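Long-range contacts in DNA-binding protein reb1 (Schizosaccharomyces pombe, PDB 5EYB), which binds specific DNA sites in the rRNA enhancer and promoter and upstream of many RNA polymerase II genes, with a role in terminating RNA polymerase I transcription: residues Q128-K133 with H160-Y165; D20-R25 with K58-E63; V101-I106 with K147-R152. All coordinates share one frame; numbering follows the deposited sequence.

Contact 1. Residues Q128-K133 with H160-Y165. With nucleotides of chain B; nucleotides of chain C.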
loop_
_atom_site.group_PDB
_atom_site.type_symbol
_atom_site.label_atom_id
_atom_site.label_comp_id
_atom_site.label_asym_id
_atom_site.label_seq_id
_atom_site.Cartn_x
_atom_site.Cartn_y
_atom_site.Cartn_z
ATOM N N GLN A 128 -23.786 0.206 20.482
ATOM C CA GLN A 128 -25.009 -0.420 19.993
ATOM C C GLN A 128 -24.823 -0.969 18.580
ATOM O O GLN A 128 -25.406 -1.992 18.224
ATOM C CB GLN A 128 -26.169 0.573 20.030
ATOM C CG GLN A 128 -26.650 0.893 21.434
ATOM C CD GLN A 128 -27.144 -0.337 22.170
ATOM O OE1 GLN A 128 -28.038 -1.039 21.700
ATOM N NE2 GLN A 128 -26.557 -0.607 23.330
ATOM N N ILE A 129 -24.011 -0.287 17.778
ATOM C CA ILE A 129 -23.669 -0.781 16.451
ATOM C C ILE A 129 -22.946 -2.117 16.580
ATOM O O ILE A 129 -23.229 -3.067 15.848
ATOM C CB ILE A 129 -22.775 0.214 15.678
ATOM C CG1 ILE A 129 -23.546 1.490 15.334
ATOM C CG2 ILE A 129 -22.244 -0.419 14.407
ATOM C CD1 ILE A 129 -24.587 1.311 14.261
ATOM N N TRP A 130 -22.026 -2.183 17.537
ATOM C CA TRP A 130 -21.175 -3.354 17.721
ATOM C C TRP A 130 -21.664 -4.306 18.816
ATOM O O TRP A 130 -20.919 -5.173 19.263
ATOM C CB TRP A 130 -19.745 -2.908 18.035
ATOM C CG TRP A 130 -19.011 -2.383 16.850
ATOM C CD1 TRP A 130 -19.020 -1.103 16.378
ATOM C CD2 TRP A 130 -18.153 -3.127 15.979
ATOM N NE1 TRP A 130 -18.220 -1.005 15.264
ATOM C CE2 TRP A 130 -17.678 -2.235 15.000
ATOM C CE3 TRP A 130 -17.743 -4.462 15.933
ATOM C CZ2 TRP A 130 -16.812 -2.635 13.986
ATOM C CZ3 TRP A 130 -16.885 -4.856 14.928
ATOM C CH2 TRP A 130 -16.428 -3.947 13.966
ATOM N N ALA A 131 -22.914 -4.153 19.236
ATOM C CA ALA A 131 -23.457 -4.974 20.315
ATOM C C ALA A 131 -23.913 -6.350 19.834
ATOM O O ALA A 131 -25.040 -6.761 20.107
ATOM C CB ALA A 131 -24.612 -4.253 20.991
ATOM N N GLY A 132 -23.038 -7.059 19.126
ATOM C CA GLY A 132 -23.362 -8.379 18.610
ATOM C C GLY A 132 -24.530 -8.355 17.642
ATOM O O GLY A 132 -24.341 -8.333 16.426
ATOM N N LYS A 133 -25.743 -8.360 18.185
ATOM C CA LYS A 133 -26.953 -8.229 17.380
ATOM C C LYS A 133 -27.606 -6.874 17.641
ATOM O O LYS A 133 -28.192 -6.656 18.700
ATOM C CB LYS A 133 -27.940 -9.361 17.681
ATOM C CG LYS A 133 -27.374 -10.762 17.482
ATOM C CD LYS A 133 -26.952 -11.011 16.039
ATOM C CE LYS A 133 -26.329 -12.395 15.882
ATOM N NZ LYS A 133 -25.954 -12.705 14.473
ATOM N N HIS A 160 -18.755 0.414 6.259
ATOM C CA HIS A 160 -18.157 1.724 6.471
ATOM C C HIS A 160 -18.519 2.304 7.831
ATOM O O HIS A 160 -17.646 2.736 8.580
ATOM C CB HIS A 160 -18.597 2.684 5.371
ATOM C CG HIS A 160 -18.080 4.076 5.546
ATOM N ND1 HIS A 160 -16.876 4.493 5.022
ATOM C CD2 HIS A 160 -18.593 5.141 6.205
ATOM C CE1 HIS A 160 -16.675 5.759 5.340
ATOM N NE2 HIS A 160 -17.701 6.175 6.060
ATOM N N VAL A 161 -19.813 2.305 8.140
ATOM C CA VAL A 161 -20.314 2.868 9.387
ATOM C C VAL A 161 -19.695 2.177 10.599
ATOM O O VAL A 161 -19.265 2.836 11.548
ATOM C CB VAL A 161 -21.852 2.767 9.469
ATOM C CG1 VAL A 161 -22.342 3.119 10.866
ATOM C CG2 VAL A 161 -22.500 3.669 8.428
ATOM N N ARG A 162 -19.640 0.849 10.555
ATOM C CA ARG A 162 -19.074 0.065 11.648
ATOM C C ARG A 162 -17.604 0.403 11.881
ATOM O O ARG A 162 -17.173 0.577 13.022
ATOM C CB ARG A 162 -19.234 -1.430 11.366
ATOM C CG ARG A 162 -20.653 -1.929 11.565
ATOM C CD ARG A 162 -20.875 -3.272 10.904
ATOM N NE ARG A 162 -20.004 -4.325 11.419
ATOM C CZ ARG A 162 -20.207 -4.981 12.559
ATOM N NH1 ARG A 162 -21.249 -4.684 13.325
ATOM N NH2 ARG A 162 -19.361 -5.928 12.937
ATOM N N ARG A 163 -16.845 0.508 10.795
ATOM C CA ARG A 163 -15.429 0.826 10.888
ATOM C C ARG A 163 -15.231 2.255 11.387
ATOM O O ARG A 163 -14.334 2.522 12.186
ATOM C CB ARG A 163 -14.741 0.629 9.534
ATOM C CG ARG A 163 -13.224 0.663 9.602
ATOM C CD ARG A 163 -12.582 0.047 8.365
ATOM N NE ARG A 163 -12.709 -1.411 8.324
ATOM C CZ ARG A 163 -13.616 -2.066 7.604
ATOM N NH1 ARG A 163 -14.486 -1.398 6.859
ATOM N NH2 ARG A 163 -13.655 -3.393 7.627
ATOM N N ALA A 164 -16.089 3.163 10.930
ATOM C CA ALA A 164 -15.967 4.579 11.267
ATOM C C ALA A 164 -16.510 4.880 12.656
ATOM O O ALA A 164 -16.083 5.837 13.301
ATOM C CB ALA A 164 -16.684 5.433 10.232
ATOM N N TYR A 165 -17.460 4.068 13.108
ATOM C CA TYR A 165 -18.054 4.246 14.429
ATOM C C TYR A 165 -17.912 2.979 15.257
ATOM O O TYR A 165 -18.748 2.081 15.191
ATOM C CB TYR A 165 -19.526 4.643 14.310
ATOM C CG TYR A 165 -19.734 5.949 13.581
ATOM C CD1 TYR A 165 -19.872 5.980 12.200
ATOM C CD2 TYR A 165 -19.781 7.152 14.273
ATOM C CE1 TYR A 165 -20.053 7.175 11.528
ATOM C CE2 TYR A 165 -19.964 8.350 13.611
ATOM C CZ TYR A 165 -20.099 8.356 12.238
ATOM O OH TYR A 165 -20.282 9.548 11.575
ATOM P P DG B 8 -25.718 -6.553 13.248
ATOM O OP1 DG B 8 -26.101 -6.547 14.677
ATOM O OP2 DG B 8 -25.027 -5.383 12.665
ATOM O "O5'" DG B 8 -24.815 -7.841 12.974
ATOM C "C5'" DG B 8 -25.299 -9.118 13.338
ATOM C "C4'" DG B 8 -24.176 -10.142 13.392
ATOM O "O4'" DG B 8 -24.063 -10.822 12.116
ATOM C "C3'" DG B 8 -22.789 -9.596 13.712
ATOM O "O3'" DG B 8 -22.112 -10.526 14.551
ATOM C "C2'" DG B 8 -22.133 -9.487 12.333
ATOM C "C1'" DG B 8 -22.763 -10.657 11.584
ATOM N N9 DG B 8 -22.903 -10.438 10.146
ATOM C C8 DG B 8 -23.427 -9.329 9.526
ATOM N N7 DG B 8 -23.450 -9.422 8.226
ATOM C C5 DG B 8 -22.915 -10.678 7.965
ATOM C C6 DG B 8 -22.690 -11.336 6.731
ATOM O O6 DG B 8 -22.925 -10.927 5.587
ATOM N N1 DG B 8 -22.133 -12.595 6.912
ATOM C C2 DG B 8 -21.829 -13.152 8.130
ATOM N N2 DG B 8 -21.294 -14.381 8.100
ATOM N N3 DG B 8 -22.034 -12.548 9.295
ATOM C C4 DG B 8 -22.579 -11.318 9.136
ATOM P P DC C 16 -13.937 2.380 4.234
ATOM O OP1 DC C 16 -14.770 3.526 3.817
ATOM O OP2 DC C 16 -14.279 1.625 5.460
ATOM O "O5'" DC C 16 -13.891 1.331 3.037
ATOM C "C5'" DC C 16 -13.385 1.716 1.782
ATOM C "C4'" DC C 16 -13.387 0.534 0.842
ATOM O "O4'" DC C 16 -12.404 -0.434 1.296
ATOM C "C3'" DC C 16 -14.725 -0.214 0.770
ATOM O "O3'" DC C 16 -15.081 -0.471 -0.570
ATOM C "C2'" DC C 16 -14.454 -1.508 1.521
ATOM C "C1'" DC C 16 -12.976 -1.718 1.257
ATOM N N1 DC C 16 -12.333 -2.558 2.283
ATOM C C2 DC C 16 -11.806 -3.800 1.925
ATOM O O2 DC C 16 -11.864 -4.159 0.746
ATOM N N3 DC C 16 -11.235 -4.569 2.884
ATOM C C4 DC C 16 -11.195 -4.139 4.147
ATOM N N4 DC C 16 -10.621 -4.929 5.061
ATOM C C5 DC C 16 -11.740 -2.881 4.528
ATOM C C6 DC C 16 -12.303 -2.136 3.574
HETATM O O HOH W 1 -24.167 -2.995 13.113
#
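The guanidinium of Arg-162 lies over one face of the indole of Trp-130, a cation-pi pair at the DNA side of this Myb-associated domain, where the C-terminal ends of helices 122-129 and 154-164 meet. CZ of Arg-162 stands 4.0 Å from the centroid of the six-membered ring of Trp-130, only 8° off the ring normal. The two planes are tilted 30° apart. A bend at chi3 (60°) turns the end of the arginine chain over the indole.

The tightly packed part lies beside this pair. Ile-129 CG2 touches the aliphatic stem of Arg-162 at CG, 3.6 Å away, and the indole N-H is turned to the end of helix 154-164. Trp-130 NE1 donates to Arg-162 O at 2.9 Å, the acceptor lying in the ring plane, and makes a weaker, more bent bond to Tyr-165 O, so one N-H serves two carbonyls where the helix runs out. Phe-168 meets the indole edge-to-face, and Ile-138 and Tyr-142 of helix 136-147 close on Ile-129. An alanine in place of Trp-130 would probably leave the Arg-162 guanidinium without the ring it lies on and free to swing, and take from both carbonyls their indole donor.

Outward, the contact gives way to DNA and water. On the far side of helix 154-164, His-160 ND1 donates to OP1 of DC16 of chain C at 2.6 Å, while Arg-163 lays its guanidinium face over C5 of that cytosine. Towards the other strand the link is looser: a water donates to Ile-129 O at 2.9 Å and to OP2 of DG8 of chain B at 2.6 Å, and accepts only a weak bond from Arg-162 NH1.

Contact 2. Residues D20-R25 with K58-E63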
loop_
_atom_site.group_PDB
_atom_site.type_symbol
_atom_site.label_atom_id
_atom_site.label_comp_id
_atom_site.label_asym_id
_atom_site.label_seq_id
_atom_site.Cartn_x
_atom_site.Cartn_y
_atom_site.Cartn_z
ATOM N N ASP A 20 -12.231 21.886 2.922
ATOM C CA ASP A 20 -12.831 23.180 3.219
ATOM C C ASP A 20 -11.822 24.109 3.876
ATOM O O ASP A 20 -11.826 25.314 3.626
ATOM C CB ASP A 20 -14.060 23.014 4.117
ATOM C CG ASP A 20 -15.247 22.431 3.378
ATOM O OD1 ASP A 20 -15.321 22.605 2.143
ATOM O OD2 ASP A 20 -16.107 21.801 4.029
ATOM N N TYR A 21 -10.954 23.547 4.711
ATOM C CA TYR A 21 -9.908 24.331 5.354
ATOM C C TYR A 21 -8.910 24.851 4.324
ATOM O O TYR A 21 -8.523 26.018 4.352
ATOM C CB TYR A 21 -9.183 23.504 6.417
ATOM C CG TYR A 21 -8.002 24.223 7.029
ATOM C CD1 TYR A 21 -8.191 25.243 7.951
ATOM C CD2 TYR A 21 -6.700 23.886 6.680
ATOM C CE1 TYR A 21 -7.117 25.908 8.510
ATOM C CE2 TYR A 21 -5.619 24.545 7.235
ATOM C CZ TYR A 21 -5.834 25.555 8.150
ATOM O OH TYR A 21 -4.765 26.217 8.706
ATOM N N LEU A 22 -8.503 23.973 3.416
ATOM C CA LEU A 22 -7.543 24.327 2.380
ATOM C C LEU A 22 -8.082 25.440 1.491
ATOM O O LEU A 22 -7.400 26.432 1.244
ATOM C CB LEU A 22 -7.197 23.104 1.532
ATOM C CG LEU A 22 -5.965 23.247 0.640
ATOM C CD1 LEU A 22 -4.729 23.452 1.501
ATOM C CD2 LEU A 22 -5.804 22.031 -0.259
ATOM N N GLU A 23 -9.313 25.266 1.021
ATOM C CA GLU A 23 -9.948 26.238 0.143
ATOM C C GLU A 23 -10.089 27.599 0.819
ATOM O O GLU A 23 -9.847 28.634 0.197
ATOM C CB GLU A 23 -11.319 25.730 -0.309
ATOM N N ARG A 24 -10.477 27.593 2.092
ATOM C CA ARG A 24 -10.632 28.829 2.857
ATOM C C ARG A 24 -9.287 29.521 3.059
ATOM O O ARG A 24 -9.168 30.733 2.888
ATOM C CB ARG A 24 -11.282 28.551 4.215
ATOM C CG ARG A 24 -11.443 29.792 5.087
ATOM C CD ARG A 24 -11.636 29.440 6.560
ATOM N NE ARG A 24 -11.625 30.629 7.412
ATOM C CZ ARG A 24 -11.634 30.603 8.742
ATOM N NH1 ARG A 24 -11.652 29.444 9.387
ATOM N NH2 ARG A 24 -11.623 31.737 9.429
ATOM N N ARG A 25 -8.278 28.737 3.422
ATOM C CA ARG A 25 -6.940 29.262 3.655
ATOM C C ARG A 25 -6.345 29.798 2.357
ATOM O O ARG A 25 -5.497 30.689 2.370
ATOM C CB ARG A 25 -6.037 28.179 4.248
ATOM C CG ARG A 25 -4.861 28.716 5.044
ATOM C CD ARG A 25 -5.332 29.671 6.123
ATOM N NE ARG A 25 -6.367 29.073 6.962
ATOM C CZ ARG A 25 -7.116 29.755 7.823
ATOM N NH1 ARG A 25 -6.948 31.064 7.959
ATOM N NH2 ARG A 25 -8.036 29.130 8.546
ATOM N N LYS A 58 4.209 25.947 4.851
ATOM C CA LYS A 58 4.783 25.735 6.173
ATOM C C LYS A 58 3.712 25.817 7.257
ATOM O O LYS A 58 3.731 25.049 8.221
ATOM C CB LYS A 58 5.890 26.754 6.446
ATOM C CG LYS A 58 7.282 26.150 6.535
ATOM C CD LYS A 58 8.341 27.214 6.785
ATOM C CE LYS A 58 8.496 28.133 5.585
ATOM N NZ LYS A 58 9.440 29.250 5.862
ATOM N N LEU A 59 2.777 26.749 7.086
ATOM C CA LEU A 59 1.651 26.898 8.001
ATOM C C LEU A 59 0.741 25.676 7.941
ATOM O O LEU A 59 0.344 25.135 8.974
ATOM C CB LEU A 59 0.861 28.171 7.677
ATOM C CG LEU A 59 -0.432 28.455 8.445
ATOM C CD1 LEU A 59 -0.551 29.938 8.707
ATOM C CD2 LEU A 59 -1.654 27.967 7.677
ATOM N N LEU A 60 0.412 25.256 6.721
ATOM C CA LEU A 60 -0.440 24.091 6.498
ATOM C C LEU A 60 0.125 22.845 7.165
ATOM O O LEU A 60 -0.605 22.092 7.811
ATOM C CB LEU A 60 -0.615 23.841 5.000
ATOM C CG LEU A 60 -1.331 24.938 4.215
ATOM C CD1 LEU A 60 -1.418 24.562 2.749
ATOM C CD2 LEU A 60 -2.714 25.189 4.794
ATOM N N VAL A 61 1.428 22.637 7.002
ATOM C CA VAL A 61 2.107 21.493 7.594
ATOM C C VAL A 61 1.926 21.496 9.105
ATOM O O VAL A 61 1.671 20.456 9.714
ATOM C CB VAL A 61 3.609 21.487 7.256
ATOM C CG1 VAL A 61 4.310 20.337 7.963
ATOM C CG2 VAL A 61 3.814 21.392 5.754
ATOM N N GLN A 62 2.041 22.677 9.701
ATOM C CA GLN A 62 1.862 22.826 11.139
ATOM C C GLN A 62 0.390 22.721 11.522
ATOM O O GLN A 62 0.048 22.152 12.560
ATOM C CB GLN A 62 2.435 24.163 11.610
ATOM C CG GLN A 62 2.162 24.466 13.069
ATOM C CD GLN A 62 2.494 25.894 13.434
ATOM O OE1 GLN A 62 1.678 26.599 14.026
ATOM N NE2 GLN A 62 3.698 26.331 13.084
ATOM N N GLU A 63 -0.477 23.267 10.676
ATOM C CA GLU A 63 -1.907 23.303 10.961
ATOM C C GLU A 63 -2.598 21.974 10.665
ATOM O O GLU A 63 -3.696 21.719 11.154
ATOM C CB GLU A 63 -2.578 24.425 10.166
ATOM C CG GLU A 63 -2.222 25.826 10.639
ATOM C CD GLU A 63 -2.888 26.186 11.951
ATOM O OE1 GLU A 63 -2.345 25.825 13.018
ATOM O OE2 GLU A 63 -3.956 26.832 11.912
#
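With CG anti to the backbone N (chi1 175°), Tyr-21 sends its ring out from helix 16-32 towards Leu-60 and Glu-63. Leu-60 takes another well, CG anti to its carbonyl carbon (chi1 -64°), which carries its two methyls across to the facing helix. Those methyls divide the work. CD1 of Leu-60 meets CD1 of Leu-22 at 3.7 Å, the two leucines crossing at about a right angle, while CD2 of Leu-60 rests against CE2 of Tyr-21 at 3.8 Å. That second methyl also touches the aliphatic part of Arg-25, whose CG is 4.1 Å away as the two side chains run past each other in opposite directions.

Farther out, the phenol end of Tyr-21 reaches between Leu-59 and Glu-63. Its OH lies 3.7 Å from CD2 of Leu-59 and also packs on CB and CG of Glu-63, the tyrosine and glutamate side chains crossing almost perpendicularly. Arg-25 is bent at both chi2 and chi3, which folds its guanidinium back until CD1 of Tyr-21 lies at its edge. The charged end stays well short of the glutamate: Arg-25 NH2 and Glu-63 OE2 are 5.8 Å apart, so any attraction between them acts only at long range. Burial is therefore graded, with Leu-22 and Leu-60 inside and Leu-59 and Glu-63 at the exposed border.

The two short helical segments run nearly antiparallel, at 151°, with axes 12.1 Å apart, a separation bridged by side chains alone. The pair belongs to the first Myb-associated domain, an all-helical unit of the helix-turn-helix clan. Lys-58 on helix 51-63 packs on a phosphate of the bound DNA, and helix 69-79 packs against the same helix, with Ile-72 on Leu-60 and Arg-69 on Val-61.

Contact 3. Residues V101-I106 with K147-R152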
loop_
_atom_site.group_PDB
_atom_site.type_symbol
_atom_site.label_atom_id
_atom_site.label_comp_id
_atom_site.label_asym_id
_atom_site.label_seq_id
_atom_site.Cartn_x
_atom_site.Cartn_y
_atom_site.Cartn_z
ATOM N N VAL A 101 -16.325 12.732 -0.040
ATOM C CA VAL A 101 -16.469 13.680 1.059
ATOM C C VAL A 101 -17.929 14.040 1.339
ATOM O O VAL A 101 -18.281 14.389 2.466
ATOM C CB VAL A 101 -15.674 14.971 0.777
ATOM C CG1 VAL A 101 -14.192 14.659 0.642
ATOM C CG2 VAL A 101 -16.193 15.660 -0.478
ATOM N N GLN A 102 -18.776 13.950 0.320
ATOM C CA GLN A 102 -20.188 14.268 0.485
ATOM C C GLN A 102 -20.934 13.085 1.089
ATOM O O GLN A 102 -21.930 13.258 1.787
ATOM C CB GLN A 102 -20.819 14.665 -0.853
ATOM C CG GLN A 102 -22.232 15.220 -0.732
ATOM C CD GLN A 102 -22.278 16.551 -0.002
ATOM O OE1 GLN A 102 -21.287 17.281 0.045
ATOM N NE2 GLN A 102 -23.431 16.871 0.575
ATOM N N GLU A 103 -20.445 11.880 0.818
ATOM C CA GLU A 103 -21.046 10.674 1.376
ATOM C C GLU A 103 -20.819 10.617 2.879
ATOM O O GLU A 103 -21.740 10.342 3.647
ATOM C CB GLU A 103 -20.477 9.425 0.707
ATOM C CG GLU A 103 -20.647 9.417 -0.795
ATOM C CD GLU A 103 -20.241 8.105 -1.411
ATOM O OE1 GLU A 103 -21.014 7.136 -1.285
ATOM O OE2 GLU A 103 -19.149 8.041 -2.018
ATOM N N THR A 104 -19.585 10.886 3.289
ATOM C CA THR A 104 -19.236 10.900 4.702
ATOM C C THR A 104 -19.961 12.028 5.425
ATOM O O THR A 104 -20.279 11.916 6.607
ATOM C CB THR A 104 -17.723 11.056 4.902
ATOM O OG1 THR A 104 -17.308 12.337 4.412
ATOM C CG2 THR A 104 -16.971 9.959 4.160
ATOM N N ALA A 105 -20.223 13.115 4.707
ATOM C CA ALA A 105 -20.935 14.251 5.280
ATOM C C ALA A 105 -22.391 13.885 5.551
ATOM O O ALA A 105 -22.951 14.246 6.588
ATOM C CB ALA A 105 -20.845 15.454 4.358
ATOM N N ILE A 106 -22.992 13.163 4.612
ATOM C CA ILE A 106 -24.360 12.676 4.763
ATOM C C ILE A 106 -24.465 11.695 5.926
ATOM O O ILE A 106 -25.408 11.754 6.718
ATOM C CB ILE A 106 -24.860 11.990 3.473
ATOM C CG1 ILE A 106 -24.986 13.009 2.340
ATOM C CG2 ILE A 106 -26.196 11.306 3.706
ATOM C CD1 ILE A 106 -25.454 12.408 1.035
ATOM N N LYS A 147 -31.117 4.588 1.880
ATOM C CA LYS A 147 -31.959 5.278 0.910
ATOM C C LYS A 147 -31.329 6.597 0.472
ATOM O O LYS A 147 -31.510 7.032 -0.665
ATOM C CB LYS A 147 -33.356 5.526 1.486
ATOM N N LYS A 148 -30.580 7.224 1.373
ATOM C CA LYS A 148 -29.957 8.509 1.077
ATOM C C LYS A 148 -28.608 8.332 0.377
ATOM O O LYS A 148 -27.967 9.307 -0.018
ATOM C CB LYS A 148 -29.793 9.327 2.358
ATOM C CG LYS A 148 -31.107 9.598 3.075
ATOM C CD LYS A 148 -30.940 10.611 4.194
ATOM C CE LYS A 148 -32.250 10.823 4.937
ATOM N NZ LYS A 148 -32.726 9.571 5.592
ATOM N N LEU A 149 -28.186 7.081 0.234
ATOM C CA LEU A 149 -26.997 6.741 -0.538
ATOM C C LEU A 149 -27.323 5.566 -1.448
ATOM O O LEU A 149 -26.631 4.543 -1.430
ATOM C CB LEU A 149 -25.820 6.397 0.379
ATOM C CG LEU A 149 -25.212 7.507 1.239
ATOM C CD1 LEU A 149 -24.153 6.934 2.168
ATOM C CD2 LEU A 149 -24.622 8.605 0.370
ATOM N N SER A 150 -28.383 5.724 -2.240
ATOM C CA SER A 150 -28.949 4.631 -3.026
ATOM C C SER A 150 -28.016 4.169 -4.134
ATOM O O SER A 150 -28.165 3.065 -4.661
ATOM C CB SER A 150 -30.293 5.055 -3.614
ATOM O OG SER A 150 -30.194 6.332 -4.218
ATOM N N HIS A 151 -27.053 5.016 -4.479
ATOM C CA HIS A 151 -26.104 4.719 -5.543
ATOM C C HIS A 151 -25.115 3.635 -5.124
ATOM O O HIS A 151 -24.711 2.798 -5.926
ATOM C CB HIS A 151 -25.354 5.987 -5.940
ATOM C CG HIS A 151 -24.658 6.652 -4.795
ATOM N ND1 HIS A 151 -25.276 7.581 -3.987
ATOM C CD2 HIS A 151 -23.400 6.512 -4.313
ATOM C CE1 HIS A 151 -24.427 7.991 -3.062
ATOM N NE2 HIS A 151 -23.281 7.356 -3.238
ATOM N N ARG A 152 -24.725 3.657 -3.859
ATOM C CA ARG A 152 -23.766 2.692 -3.349
ATOM C C ARG A 152 -24.479 1.503 -2.716
ATOM O O ARG A 152 -25.534 1.665 -2.099
ATOM C CB ARG A 152 -22.837 3.354 -2.336
ATOM C CG ARG A 152 -21.695 2.472 -1.870
ATOM C CD ARG A 152 -20.929 3.137 -0.749
ATOM N NE ARG A 152 -20.158 4.289 -1.208
ATOM C CZ ARG A 152 -18.874 4.235 -1.550
ATOM N NH1 ARG A 152 -18.217 3.086 -1.479
ATOM N NH2 ARG A 152 -18.247 5.329 -1.960
#
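Glu-103 OE1 accepts two hydrogen bonds from opposite faces of its carboxylate: NE of Arg-152 on the syn side at 3.0 Å, and NE2 of His-151, also at 3.0 Å, from well above the plane. The second oxygen, OE2, takes Arg-152 NH2 at 2.9 Å. Arg-152 thus grips the acid side-on through NE and an NH, one nitrogen to each oxygen, in a two-pronged salt bridge with the planes 30° apart. Both these arginine bonds are nearly straight (163°), and the acid lies at the guanidinium edge. The backbone N atoms of Ser-94 and Gly-100 add further bonds to OE2.

His-151 has CG between its backbone N and carbonyl carbon (chi1 56°), and from there the ring points NE2 at the carboxylate with OE1 near its plane. A type I turn from Leu-149 to Arg-152 brings both donors to the same acid. Beside them Ile-106 CD1 packs on Leu-149 CD2 at 3.9 Å, joining helix 101-116 to the loop ahead of helix 154-164.

Arg-152 also donates to the carbonyls of Gly-97 and Asp-98, makes a cation-pi contact with Phe-99 and packs on a DNA phosphate. So many donors round one buried carboxylate are likely to keep Glu-103 ionised, and its charge in turn probably offsets part of that of Arg-152.

In the fold
Contacts 1 and 3 belong to the same Myb-associated domain: their segments alternate along the chain, their centres are 18 Å apart, and they touch where His-160 NE2 packs on Thr-104 CG2 at 4.3 Å. Phe-99 ties them further: its ring stacks with that of His-160 and makes a cation-pi contact with Arg-152. Contact 2 sits in the preceding Myb-associated domain and closes before the others begin; its nearest atoms are about 7 Å from contact 3 and about 15 Å from contact 1. DNA is the common neighbour. Contact 1 bonds to phosphate directly, whereas contacts 2 and 3 each come within about 4 Å of the nucleic acid at their nearest atoms.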